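Pdx2 protein (Plasmodium falciparum, PDB 2ABW) hydrolyses glutamine to glutamate and ammonia as the glutaminase subunit of the malaria parasite's PLP synthase, the ammonia being channelled to Pdx1 for vitamin B6 biosynthesis. Local coordinates at residues Leu135-Asp140 / Lys167-Phe172; Asp147-Cys152 / Glu198-Thr203; Gly7-Gln12 / Ile33-Val38. All blocks are in the same frame, centred on the assembly; numbering follows the deposited sequence. Where two conformers were deposited one is given.

Contact 1. Residues Leu135-Asp140 / Lys167-Phe172; sequences LNIISD and KVLATF. With PG4 (tetraethylene glycol), chain C.
Ile137 and Ala170 face each other as an antiparallel non-hydrogen-bonded pair, their CA atoms 4.3 Å apart as befits such a pair. Both side chains rise on the same face of the sheet, where the small methyl of Ala170 leaves room for Ile137 CG1, 4.1 Å from Ala170 CB. Leu169 adds its CD1 branch from the next position: with CG anti to the backbone N (chi1 178°), CD1 reaches back to 4.2 Å from Ile137 CG2 and also meets CB of Ser139. At the opposite end Leu135 CD2 lies at the limit of contact with both Ala170 CB and Phe172 CB.

Backbone bonds frame this apolar patch. Asn136 and Thr171 form a hydrogen-bonded pair, each N-H reaching the other's carbonyl, and Ile138 N adds a bond of 2.8 Å to Leu169 O. A water bridges Ile138 O and Val168 O.

The polar edge lies on the other face. Asn136 and Thr171 run alongside each other, and Asn136 ND2 donates to Thr171 OG1 at 3.3 Å, with the hydroxyl oxygen close to the amide plane. Thr171 OG1 sits between the backbone N and the carbonyl carbon (chi1 64°) and gives its own proton to O5 of a tetraethylene glycol, 2.6 Å away. Asn136 ND2 also donates to O2 of this molecule, probably a crystallisation additive. Two short polar groups suit this edge: the amide can donate to the hydroxyl and both can still bond to the glycol.

A classic beta bulge places Leu169 and Ala170 together opposite Ala184 of strand 180-187. Phe205 of helix 204-219 packs on Leu135 and Ile137, Tyr208 of that helix touches Leu169 and Ser139, and strand 149-153 flanks strand 130-137 on its other side.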
ATOM      1  N   LEU A 135      15.556   2.926   7.708  1.00 16.61           N
ATOM      2  CA  LEU A 135      14.362   3.778   7.905  1.00 16.93           C
ATOM      3  C   LEU A 135      14.367   4.486   9.230  1.00 16.45           C
ATOM      4  O   LEU A 135      14.774   3.883  10.269  1.00 18.44           O
ATOM      5  CB  LEU A 135      13.130   2.860   7.852  1.00 17.96           C
ATOM      6  CG  LEU A 135      12.835   2.159   6.509  1.00 17.43           C
ATOM      7  CD1 LEU A 135      11.574   1.197   6.716  1.00 19.75           C
ATOM      8  CD2 LEU A 135      12.600   3.196   5.382  1.00 19.81           C
ATOM      9  N   ASN A 136      13.964   5.745   9.212  1.00 15.01           N
ATOM     10  CA  ASN A 136      13.641   6.525  10.405  1.00 16.16           C
ATOM     11  C   ASN A 136      12.138   6.418  10.547  1.00 17.98           C
ATOM     12  O   ASN A 136      11.427   6.982   9.721  1.00 17.48           O
ATOM     13  CB  ASN A 136      14.061   7.953  10.215  1.00 17.21           C
ATOM     14  CG  ASN A 136      13.551   8.816  11.252  1.00 19.83           C
ATOM     15  OD1 ASN A 136      13.675   8.484  12.417  1.00 24.61           O
ATOM     16  ND2 ASN A 136      13.119  10.005  10.891  1.00 27.85           N
ATOM     17  N   ILE A 137      11.662   5.637  11.520  1.00 17.59           N
ATOM     18  CA  ILE A 137      10.268   5.389  11.614  1.00 18.30           C
ATOM     19  C   ILE A 137       9.627   6.159  12.779  1.00 19.98           C
ATOM     20  O   ILE A 137      10.104   6.076  13.918  1.00 22.70           O
ATOM     21  CB  ILE A 137       9.966   3.903  11.756  1.00 17.79           C
ATOM     22  CG1 ILE A 137      10.563   3.069  10.586  1.00 17.87           C
ATOM     23  CG2 ILE A 137       8.450   3.708  11.858  1.00 21.17           C
ATOM     24  CD1 ILE A 137      10.365   1.535  10.614  1.00 22.55           C
ATOM     25  N   ILE A 138       8.654   6.951  12.474  1.00 16.87           N
ATOM     26  CA  ILE A 138       7.999   7.819  13.413  1.00 17.97           C
ATOM     27  C   ILE A 138       6.761   7.158  13.900  1.00 16.88           C
ATOM     28  O   ILE A 138       5.673   7.291  13.350  1.00 17.25           O
ATOM     29  CB  ILE A 138       7.664   9.165  12.817  1.00 19.79           C
ATOM     30  CG1 ILE A 138       8.944   9.832  12.277  1.00 24.27           C
ATOM     31  CG2 ILE A 138       6.983  10.082  13.887  1.00 21.08           C
ATOM     32  CD1 ILE A 138       9.190   9.514  10.833  1.00 24.44           C
ATOM     33  N   SER A 139       6.987   6.295  14.919  1.00 17.29           N
ATOM     34  CA  SER A 139       5.897   5.408  15.430  1.00 16.51           C
ATOM     35  C   SER A 139       6.262   4.931  16.804  1.00 15.33           C
ATOM     36  O   SER A 139       7.428   4.878  17.140  1.00 18.94           O
ATOM     37  CB  SER A 139       5.725   4.187  14.519  1.00 16.96           C
ATOM     38  OG  SER A 139       4.641   3.336  14.912  1.00 15.64           O
ATOM     39  N   ASP A 140       5.224   4.575  17.578  1.00 13.90           N
ATOM     40  CA  ASP A 140       5.399   3.951  18.889  1.00 15.77           C
ATOM     41  C   ASP A 140       5.014   2.442  18.744  1.00 15.28           C
ATOM     42  O   ASP A 140       5.045   1.703  19.734  1.00 16.25           O
ATOM     43  CB  ASP A 140       4.500   4.538  19.905  1.00 17.25           C
ATOM     44  CG  ASP A 140       4.672   5.991  20.076  1.00 24.45           C
ATOM     45  OD1 ASP A 140       5.847   6.427  20.135  1.00 24.66           O
ATOM     46  OD2 ASP A 140       3.625   6.691  20.181  1.00 29.65           O
ATOM     47  N   LYS A 167       0.189  11.517   7.894  1.00 19.23           N
ATOM     48  CA  LYS A 167       1.314  11.305   8.770  1.00 19.47           C
ATOM     49  C   LYS A 167       2.485  10.649   8.024  1.00 18.50           C
ATOM     50  O   LYS A 167       2.326   9.684   7.272  1.00 18.49           O
ATOM     51  CB  LYS A 167       0.865  10.437   9.907  1.00 21.90           C
ATOM     52  CG  LYS A 167      -0.396  11.019  10.647  1.00 30.67           C
ATOM     53  CD  LYS A 167      -0.426  12.550  10.907  1.00 36.42           C
ATOM     54  CE  LYS A 167      -1.869  13.041  11.305  1.00 38.53           C
ATOM     55  NZ  LYS A 167      -1.857  14.464  11.838  1.00 39.09           N
ATOM     56  N   VAL A 168       3.644  11.246   8.099  1.00 18.17           N
ATOM     57  CA  VAL A 168       4.838  10.685   7.544  1.00 18.01           C
ATOM     58  C   VAL A 168       5.297   9.650   8.548  1.00 18.98           C
ATOM     59  O   VAL A 168       5.669   9.978   9.746  1.00 22.04           O
ATOM     60  CB  VAL A 168       5.945  11.744   7.271  1.00 17.96           C
ATOM     61  CG1 VAL A 168       7.279  11.045   6.898  1.00 20.98           C
ATOM     62  CG2 VAL A 168       5.451  12.666   6.209  1.00 20.72           C
ATOM     63  N   LEU A 169       5.209   8.416   8.139  1.00 16.13           N
ATOM     64  CA  LEU A 169       5.487   7.297   9.006  1.00 16.39           C
ATOM     65  C   LEU A 169       6.960   6.900   8.979  1.00 15.75           C
ATOM     66  O   LEU A 169       7.533   6.399   9.941  1.00 17.79           O
ATOM     67  CB  LEU A 169       4.547   6.114   8.583  1.00 17.03           C
ATOM     68  CG  LEU A 169       4.740   4.864   9.352  1.00 17.66           C
ATOM     69  CD1 LEU A 169       4.538   5.030  10.890  1.00 20.07           C
ATOM     70  CD2 LEU A 169       3.853   3.762   8.763  1.00 17.66           C
ATOM     71  N   ALA A 170       7.618   6.987   7.805  1.00 15.34           N
ATOM     72  CA  ALA A 170       9.018   6.621   7.717  1.00 14.45           C
ATOM     73  C   ALA A 170       9.710   7.427   6.634  1.00 16.13           C
ATOM     74  O   ALA A 170       9.106   7.706   5.577  1.00 14.88           O
ATOM     75  CB  ALA A 170       9.165   5.145   7.377  1.00 13.61           C
ATOM     76  N   THR A 171      10.958   7.821   6.896  1.00 14.96           N
ATOM     77  CA  THR A 171      11.802   8.558   5.986  1.00 15.94           C
ATOM     78  C   THR A 171      13.168   7.886   5.974  1.00 16.67           C
ATOM     79  O   THR A 171      13.475   7.010   6.770  1.00 16.53           O
ATOM     80  CB  THR A 171      11.977   9.994   6.399  1.00 16.23           C
ATOM     81  OG1 THR A 171      12.672  10.055   7.672  1.00 17.04           O
ATOM     82  CG2 THR A 171      10.644  10.663   6.491  1.00 18.26           C
ATOM     83  N   PHE A 172      13.956   8.235   4.945  1.00 16.51           N
ATOM     84  CA  PHE A 172      15.331   7.767   4.872  1.00 15.54           C
ATOM     85  C   PHE A 172      16.202   8.749   4.208  1.00 17.89           C
ATOM     86  O   PHE A 172      15.720   9.647   3.547  1.00 16.93           O
ATOM     87  CB  PHE A 172      15.444   6.435   4.131  1.00 15.10           C
ATOM     88  CG  PHE A 172      15.069   6.491   2.640  1.00 16.23           C
ATOM     89  CD1 PHE A 172      13.759   6.230   2.250  1.00 18.89           C
ATOM     90  CD2 PHE A 172      16.011   6.634   1.689  1.00 18.35           C
ATOM     91  CE1 PHE A 172      13.435   6.254   0.930  1.00 18.56           C
ATOM     92  CE2 PHE A 172      15.690   6.623   0.373  1.00 17.68           C
ATOM     93  CZ  PHE A 172      14.423   6.427   0.006  1.00 19.18           C
TER
HETATM   94  O1  PG4 C1101      11.748  13.444  10.694  1.00 45.49           O
HETATM   95  C1  PG4 C1101      11.540  13.882  12.029  1.00 43.04           C
HETATM   96  C2  PG4 C1101      11.711  12.811  13.090  1.00 38.33           C
HETATM   97  O2  PG4 C1101      12.993  12.112  13.003  1.00 30.96           O
HETATM   98  C3  PG4 C1101      14.007  12.592  13.905  1.00 27.46           C
HETATM   99  C4  PG4 C1101      15.247  11.706  13.769  1.00 26.27           C
HETATM  100  O3  PG4 C1101      15.862  11.879  12.471  1.00 23.86           O
HETATM  101  C5  PG4 C1101      16.859  10.913  12.237  1.00 23.50           C
HETATM  102  C6  PG4 C1101      17.456  11.131  10.870  1.00 25.35           C
HETATM  103  O4  PG4 C1101      16.486  10.667   9.922  1.00 27.53           O
HETATM  104  C7  PG4 C1101      16.962  10.782   8.590  1.00 28.48           C
HETATM  105  C8  PG4 C1101      15.913  10.345   7.594  1.00 26.81           C
HETATM  106  O5  PG4 C1101      14.935  11.367   7.639  1.00 27.27           O
HETATM  107  O   HOH W   1       3.905   9.214  12.258  1.00 47.99           O

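Contact 2. Residues Asp147-Cys152 / Glu198-Thr203; sequences DLTAAC and ELLPHT
Leu148 and His202 meet because their first torsions turn both side chains toward each other across strand and loop. In His202, chi1 of 75° sets the ring between the backbone N and the carbonyl carbon; in Leu148, chi1 of -71° leaves CG anti to the carbonyl carbon. The CD2 methyl of Leu148 then sits almost exactly over the ring centre, 3.6 Å from the centroid of His202 and only 3° off the ring normal, a CH-pi contact. Imidazole suits the place because it offers a flat face to a methyl group.

Farther along strand 149-153, Leu200 of the loop packs on Thr149 to Ala151. Its CD1 branch meets Thr149 OG1 at 3.4 Å, the two side chains roughly perpendicular, and passes close to the backbone of Ala150. CG of Leu200 rests 3.9 Å from Ala151 CB, with CD2 beside the same methyl; alanine leaves room for the branched leucine. No hydrogen bond joins the two segments, so the contact rests on packing.

A backbone hydrogen bond links Ala151 to His196, while OE2 of Glu198 is hydrogen-bonded to ND1 of that histidine. Packing of 198-203 on the edge strand thus borders the active site, consistent with the Cys-His-Glu catalytic triad of class I glutamine amidotransferases, in which Cys87 is the nucleophile.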
ATOM      1  N   ASP A 147      16.473   0.247  13.637  1.00 22.76           N
ATOM      2  CA  ASP A 147      17.303  -0.087  12.491  1.00 21.08           C
ATOM      3  C   ASP A 147      16.682  -1.021  11.491  1.00 19.96           C
ATOM      4  O   ASP A 147      17.362  -1.830  10.849  1.00 20.38           O
ATOM      5  CB  ASP A 147      18.708  -0.466  12.862  1.00 22.00           C
ATOM      6  CG  ASP A 147      19.444   0.723  13.513  1.00 25.10           C
ATOM      7  OD1 ASP A 147      19.469   1.840  12.937  1.00 27.20           O
ATOM      8  OD2 ASP A 147      19.924   0.497  14.641  1.00 28.47           O
ATOM      9  N   LEU A 148      15.418  -0.770  11.212  1.00 18.55           N
ATOM     10  CA  LEU A 148      14.824  -1.545  10.140  1.00 18.64           C
ATOM     11  C   LEU A 148      15.187  -0.996   8.801  1.00 18.45           C
ATOM     12  O   LEU A 148      15.554   0.173   8.689  1.00 19.50           O
ATOM     13  CB  LEU A 148      13.289  -1.557  10.246  1.00 20.05           C
ATOM     14  CG  LEU A 148      12.715  -2.390  11.403  1.00 21.93           C
ATOM     15  CD1 LEU A 148      11.256  -2.063  11.648  1.00 19.78           C
ATOM     16  CD2 LEU A 148      12.889  -3.901  11.084  1.00 23.29           C
ATOM     17  N   THR A 149      15.066  -1.835   7.781  1.00 18.54           N
ATOM     18  CA  THR A 149      15.491  -1.515   6.443  1.00 18.42           C
ATOM     19  C   THR A 149      14.321  -1.654   5.464  1.00 18.91           C
ATOM     20  O   THR A 149      13.288  -2.236   5.771  1.00 19.03           O
ATOM     21  CB  THR A 149      16.594  -2.467   5.996  1.00 19.87           C
ATOM     22  OG1 THR A 149      16.219  -3.804   6.363  1.00 22.34           O
ATOM     23  CG2 THR A 149      17.837  -2.057   6.763  1.00 22.80           C
ATOM     24  N   ALA A 150      14.523  -1.036   4.304  1.00 17.13           N
ATOM     25  CA  ALA A 150      13.591  -1.106   3.213  1.00 17.89           C
ATOM     26  C   ALA A 150      14.331  -1.304   1.917  1.00 17.04           C
ATOM     27  O   ALA A 150      15.384  -0.716   1.670  1.00 18.00           O
ATOM     28  CB  ALA A 150      12.850   0.233   3.103  1.00 18.86           C
ATOM     29  N   ALA A 151      13.727  -2.099   1.025  1.00 17.69           N
ATOM     30  CA  ALA A 151      14.279  -2.307  -0.310  1.00 18.24           C
ATOM     31  C   ALA A 151      13.540  -1.473  -1.345  1.00 17.73           C
ATOM     32  O   ALA A 151      12.347  -1.702  -1.631  1.00 18.98           O
ATOM     33  CB  ALA A 151      14.182  -3.809  -0.634  1.00 18.21           C
ATOM     34  N   CYS A 152      14.246  -0.462  -1.880  1.00 19.82           N
ATOM     35  CA  CYS A 152      13.653   0.411  -2.856  1.00 21.35           C
ATOM     36  C   CYS A 152      14.112   0.007  -4.227  1.00 21.69           C
ATOM     37  O   CYS A 152      15.274   0.090  -4.478  1.00 22.41           O
ATOM     38  CB  CYS A 152      14.147   1.832  -2.631  1.00 21.81           C
ATOM     39  SG  CYS A 152      13.381   2.563  -1.166  1.00 23.05           S
ATOM     40  N   GLU A 198       7.980  -7.023   0.813  1.00 16.17           N
ATOM     41  CA  GLU A 198       8.048  -8.465   0.664  1.00 17.38           C
ATOM     42  C   GLU A 198       9.406  -8.985   0.302  1.00 18.81           C
ATOM     43  O   GLU A 198       9.608 -10.230   0.323  1.00 18.87           O
ATOM     44  CB  GLU A 198       6.987  -8.903  -0.336  1.00 17.97           C
ATOM     45  CG  GLU A 198       7.359  -8.768  -1.775  1.00 18.82           C
ATOM     46  CD  GLU A 198       7.469  -7.331  -2.369  1.00 21.66           C
ATOM     47  OE1 GLU A 198       7.358  -6.304  -1.659  1.00 19.60           O
ATOM     48  OE2 GLU A 198       7.734  -7.325  -3.617  1.00 23.90           O
ATOM     49  N   LEU A 199      10.335  -8.086   0.006  1.00 16.63           N
ATOM     50  CA  LEU A 199      11.680  -8.476  -0.551  1.00 17.81           C
ATOM     51  C   LEU A 199      12.803  -8.430   0.529  1.00 19.11           C
ATOM     52  O   LEU A 199      13.933  -8.746   0.228  1.00 20.81           O
ATOM     53  CB  LEU A 199      12.025  -7.615  -1.706  1.00 18.00           C
ATOM     54  CG  LEU A 199      11.248  -7.719  -3.013  1.00 23.48           C
ATOM     55  CD1 LEU A 199      11.911  -6.839  -4.102  1.00 24.63           C
ATOM     56  CD2 LEU A 199      11.251  -9.171  -3.291  1.00 26.11           C
ATOM     57  N   LEU A 200      12.472  -8.091   1.763  1.00 15.74           N
ATOM     58  CA  LEU A 200      13.405  -8.203   2.906  1.00 17.60           C
ATOM     59  C   LEU A 200      12.856  -9.195   3.897  1.00 17.92           C
ATOM     60  O   LEU A 200      11.656  -9.432   3.983  1.00 17.58           O
ATOM     61  CB  LEU A 200      13.661  -6.859   3.564  1.00 16.76           C
ATOM     62  CG  LEU A 200      14.303  -5.843   2.671  1.00 21.61           C
ATOM     63  CD1 LEU A 200      14.413  -4.508   3.517  1.00 21.04           C
ATOM     64  CD2 LEU A 200      15.708  -6.262   2.171  1.00 19.65           C
ATOM     65  N   PRO A 201      13.728  -9.883   4.622  1.00 17.46           N
ATOM     66  CA  PRO A 201      13.159 -10.937   5.448  1.00 17.11           C
ATOM     67  C   PRO A 201      12.193 -10.465   6.514  1.00 17.57           C
ATOM     68  O   PRO A 201      11.227 -11.177   6.786  1.00 19.40           O
ATOM     69  CB  PRO A 201      14.398 -11.646   6.024  1.00 18.48           C
ATOM     70  CG  PRO A 201      15.471 -11.401   4.962  1.00 19.41           C
ATOM     71  CD  PRO A 201      15.186  -9.946   4.519  1.00 17.64           C
ATOM     72  N   HIS A 202      12.424  -9.273   7.083  1.00 16.27           N
ATOM     73  CA  HIS A 202      11.606  -8.876   8.253  1.00 16.32           C
ATOM     74  C   HIS A 202      10.196  -8.584   7.819  1.00 16.69           C
ATOM     75  O   HIS A 202       9.948  -8.348   6.632  1.00 16.40           O
ATOM     76  CB  HIS A 202      12.144  -7.720   9.011  1.00 16.95           C
ATOM     77  CG  HIS A 202      11.969  -6.396   8.356  1.00 16.97           C
ATOM     78  ND1 HIS A 202      12.967  -5.664   7.714  1.00 22.57           N
ATOM     79  CD2 HIS A 202      10.870  -5.592   8.357  1.00 14.68           C
ATOM     80  CE1 HIS A 202      12.432  -4.512   7.271  1.00 14.03           C
ATOM     81  NE2 HIS A 202      11.174  -4.456   7.664  1.00 23.04           N
ATOM     82  N   THR A 203       9.300  -8.606   8.803  1.00 15.66           N
ATOM     83  CA  THR A 203       7.858  -8.532   8.534  1.00 16.51           C
ATOM     84  C   THR A 203       7.228  -7.296   9.235  1.00 15.58           C
ATOM     85  O   THR A 203       6.031  -7.313   9.549  1.00 15.99           O
ATOM     86  CB  THR A 203       7.101  -9.804   8.980  1.00 16.55           C
ATOM     87  OG1 THR A 203       7.419 -10.085  10.336  1.00 16.78           O
ATOM     88  CG2 THR A 203       7.491 -11.047   8.068  1.00 17.78           C
TER

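Contact 3. Residues Gly7-Gln12 / Ile33-Val38; sequences GVLSLQ and IQVRNV
Val35 packs tightly against Gly7, on the same face of two parallel strands. Its CG2 methyl sits 3.7 Å from Gly7 CA; glycine suits the place because its bare CA lets the valine approach closely. In the conformer described, Leu9 CD1 meets Val35 CG1 less closely, at 4.1 Å. Backbone bonds tie the strands: Val8 N to Ile33 O at 2.9 Å, Val35 N to Val8 O, and Ser10 N to Val35 O just past the end of strand 4-9. Buried Ser10, in the conformer described, donates from OG to Gln34 OE1 at 3.1 Å; the extended glutamine chain carries its amide to the short serine.

The solvent side lies at Arg36, the one exposed residue of the contact, and at partly exposed Leu11. Leu11 CD2, in its given conformer, lies 3.7 Å from Arg36 CB, using the aliphatic root of the arginine, while the guanidinium turns away to a salt bridge with Asp40.

These strands belong to the beta-alpha-beta unit 4-9, 16-23, 30-35. Strand 30-35 is the outermost on this side of the sheet, and strand 46-49 flanks 4-9 on the other. Leu9 also touches Val57 of helix 54-60, and Leu11 packs on Leu68 of helix 63-77.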
ATOM      1  N   GLY A   7      -6.935  -9.387   2.487  1.00 13.23           N
ATOM      2  CA  GLY A   7      -6.843  -9.770   1.078  1.00 13.71           C
ATOM      3  C   GLY A   7      -5.661  -9.127   0.428  1.00 15.12           C
ATOM      4  O   GLY A   7      -5.163  -8.031   0.869  1.00 15.06           O
ATOM      5  N   VAL A   8      -5.143  -9.786  -0.604  1.00 14.03           N
ATOM      6  CA  VAL A   8      -4.067  -9.239  -1.463  1.00 15.86           C
ATOM      7  C   VAL A   8      -4.567  -9.203  -2.879  1.00 16.98           C
ATOM      8  O   VAL A   8      -4.939 -10.209  -3.447  1.00 16.02           O
ATOM      9  CB  VAL A   8      -2.756 -10.015  -1.364  1.00 17.06           C
ATOM     10  CG1 VAL A   8      -1.658  -9.403  -2.296  1.00 16.46           C
ATOM     11  CG2 VAL A   8      -2.232  -9.982   0.082  1.00 15.58           C
ATOM     12  N   LEU A   9      -4.649  -8.013  -3.471  1.00 16.43           N
ATOM     13  CA  LEU A   9      -5.122  -7.874  -4.880  0.70 17.60           C
ATOM     14  C   LEU A   9      -4.173  -8.711  -5.737  0.70 18.84           C
ATOM     15  O   LEU A   9      -2.957  -8.652  -5.567  0.70 18.06           O
ATOM     16  CB  LEU A   9      -5.122  -6.382  -5.248  1.00 16.50           C
ATOM     17  CG  LEU A   9      -5.853  -6.190  -6.596  1.00 19.64           C
ATOM     18  CD1 LEU A   9      -7.376  -6.321  -6.490  1.00 21.61           C
ATOM     19  CD2 LEU A   9      -5.519  -4.799  -7.171  1.00 23.09           C
ATOM     20  N   SER A  10      -4.712  -9.558  -6.603  0.70 18.27           N
ATOM     21  CA  SER A  10      -3.861 -10.561  -7.280  0.70 19.56           C
ATOM     22  C   SER A  10      -3.921 -10.600  -8.789  0.70 20.79           C
ATOM     23  O   SER A  10      -3.207 -11.414  -9.435  0.70 20.38           O
ATOM     24  CB  SER A  10      -4.174 -11.918  -6.725  0.70 18.17           C
ATOM     25  OG  SER A  10      -5.467 -12.341  -7.098  0.70 22.27           O
ATOM     26  N   LEU A  11      -4.758  -9.749  -9.327  0.70 21.80           N
ATOM     27  CA  LEU A  11      -5.025  -9.728 -10.759  0.70 23.62           C
ATOM     28  C   LEU A  11      -3.777  -9.482 -11.607  1.00 25.21           C
ATOM     29  O   LEU A  11      -3.689 -10.015 -12.714  1.00 25.95           O
ATOM     30  CB  LEU A  11      -6.098  -8.680 -11.037  1.00 25.14           C
ATOM     31  CG  LEU A  11      -7.469  -9.020 -10.407  1.00 24.90           C
ATOM     32  CD1 LEU A  11      -8.395  -7.886 -10.413  1.00 29.35           C
ATOM     33  CD2 LEU A  11      -8.067 -10.258 -11.009  1.00 30.94           C
ATOM     34  N   GLN A  12      -2.848  -8.672 -11.103  1.00 27.04           N
ATOM     35  CA  GLN A  12      -1.684  -8.261 -11.813  1.00 28.79           C
ATOM     36  C   GLN A  12      -0.559  -9.301 -11.710  1.00 31.30           C
ATOM     37  O   GLN A  12       0.505  -9.161 -12.351  1.00 32.54           O
ATOM     38  CB  GLN A  12      -1.222  -6.939 -11.249  1.00 29.02           C
ATOM     39  CG  GLN A  12      -0.652  -7.000  -9.814  1.00 29.60           C
ATOM     40  CD  GLN A  12      -1.608  -7.366  -8.641  1.00 26.51           C
ATOM     41  OE1 GLN A  12      -2.831  -7.127  -8.643  1.00 26.76           O
ATOM     42  NE2 GLN A  12      -0.984  -7.863  -7.578  1.00 30.91           N
ATOM     43  N   ILE A  33      -6.309 -13.988   1.763  1.00 15.40           N
ATOM     44  CA  ILE A  33      -6.936 -14.433   0.516  1.00 17.43           C
ATOM     45  C   ILE A  33      -6.510 -13.631  -0.643  1.00 16.94           C
ATOM     46  O   ILE A  33      -6.128 -12.504  -0.479  1.00 17.28           O
ATOM     47  CB  ILE A  33      -8.501 -14.424   0.621  1.00 16.39           C
ATOM     48  CG1 ILE A  33      -9.082 -13.043   0.736  1.00 17.96           C
ATOM     49  CG2 ILE A  33      -8.977 -15.266   1.807  1.00 21.02           C
ATOM     50  CD1 ILE A  33     -10.595 -12.992   0.554  1.00 20.62           C
ATOM     51  N   GLN A  34      -6.540 -14.229  -1.839  1.00 15.93           N
ATOM     52  CA  GLN A  34      -6.365 -13.458  -3.027  1.00 17.36           C
ATOM     53  C   GLN A  34      -7.637 -12.685  -3.222  1.00 18.15           C
ATOM     54  O   GLN A  34      -8.758 -13.171  -2.925  1.00 19.04           O
ATOM     55  CB  GLN A  34      -6.173 -14.352  -4.247  1.00 19.20           C
ATOM     56  CG  GLN A  34      -4.887 -15.086  -4.342  1.00 20.85           C
ATOM     57  CD  GLN A  34      -4.837 -15.890  -5.663  1.00 24.00           C
ATOM     58  OE1 GLN A  34      -5.290 -15.406  -6.710  1.00 26.91           O
ATOM     59  NE2 GLN A  34      -4.274 -17.082  -5.606  1.00 24.22           N
ATOM     60  N   VAL A  35      -7.524 -11.499  -3.801  1.00 16.97           N
ATOM     61  CA  VAL A  35      -8.705 -10.720  -4.206  1.00 15.50           C
ATOM     62  C   VAL A  35      -8.646 -10.465  -5.716  1.00 15.72           C
ATOM     63  O   VAL A  35      -7.712  -9.886  -6.238  1.00 16.14           O
ATOM     64  CB  VAL A  35      -8.788  -9.399  -3.474  1.00 16.66           C
ATOM     65  CG1 VAL A  35      -9.829  -8.462  -4.059  1.00 15.40           C
ATOM     66  CG2 VAL A  35      -8.933  -9.703  -1.945  1.00 15.48           C
ATOM     67  N   ARG A  36      -9.623 -10.994  -6.406  1.00 17.09           N
ATOM     68  CA  ARG A  36      -9.681 -10.931  -7.858  1.00 18.49           C
ATOM     69  C   ARG A  36     -10.986 -10.304  -8.319  1.00 19.35           C
ATOM     70  O   ARG A  36     -11.156 -10.046  -9.492  1.00 19.47           O
ATOM     71  CB  ARG A  36      -9.641 -12.376  -8.349  1.00 18.26           C
ATOM     72  CG  ARG A  36      -8.471 -13.189  -7.931  1.00 25.34           C
ATOM     73  CD  ARG A  36      -8.887 -14.664  -7.970  1.00 29.49           C
ATOM     74  NE  ARG A  36      -9.711 -14.978  -6.769  1.00 33.68           N
ATOM     75  CZ  ARG A  36     -10.713 -15.839  -6.721  1.00 36.08           C
ATOM     76  NH1 ARG A  36     -11.113 -16.484  -7.811  1.00 42.41           N
ATOM     77  NH2 ARG A  36     -11.343 -16.073  -5.581  1.00 37.48           N
ATOM     78  N   ASN A  37     -11.930 -10.091  -7.391  1.00 17.64           N
ATOM     79  CA  ASN A  37     -13.253  -9.629  -7.765  1.00 17.93           C
ATOM     80  C   ASN A  37     -13.964  -9.070  -6.551  1.00 16.11           C
ATOM     81  O   ASN A  37     -13.429  -9.123  -5.432  1.00 15.70           O
ATOM     82  CB  ASN A  37     -14.023 -10.772  -8.404  1.00 17.02           C
ATOM     83  CG  ASN A  37     -14.142 -11.954  -7.522  1.00 19.98           C
ATOM     84  OD1 ASN A  37     -14.564 -11.854  -6.417  1.00 18.54           O
ATOM     85  ND2 ASN A  37     -13.827 -13.143  -8.049  1.00 21.72           N
ATOM     86  N   VAL A  38     -15.161  -8.538  -6.739  1.00 17.66           N
ATOM     87  CA  VAL A  38     -15.907  -7.886  -5.672  1.00 17.25           C
ATOM     88  C   VAL A  38     -16.386  -8.869  -4.585  1.00 17.82           C
ATOM     89  O   VAL A  38     -16.501  -8.481  -3.419  1.00 16.41           O
ATOM     90  CB  VAL A  38     -17.079  -7.051  -6.206  1.00 19.20           C
ATOM     91  CG1 VAL A  38     -16.620  -5.944  -7.135  1.00 19.96           C
ATOM     92  CG2 VAL A  38     -18.084  -7.919  -6.939  1.00 21.06           C
TER

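Overall arrangement
From the N terminus, contact 3 comes first: it closes the loop through helix 16-23 and pairs the outermost strand 30-35 with 4-9, before either other contact opens. Contacts 1 and 2 come later and cross, their segments alternating along the chain: 135-140, 147-152, 167-172, 198-203. Contact 1 closes the excursion through strands 149-153 and 157-161, contact 2 the longer one from 152 to 198. They touch directly, through a probable hydrogen bond from Leu135 N to Leu148 O and packing of Leu135 on Ala150. Contact 1 joins strands near the far end of the same mixed sheet, across the chain's centre from contact 3, while contact 2 ties its outermost strand 149-153 to the loop bearing Glu198.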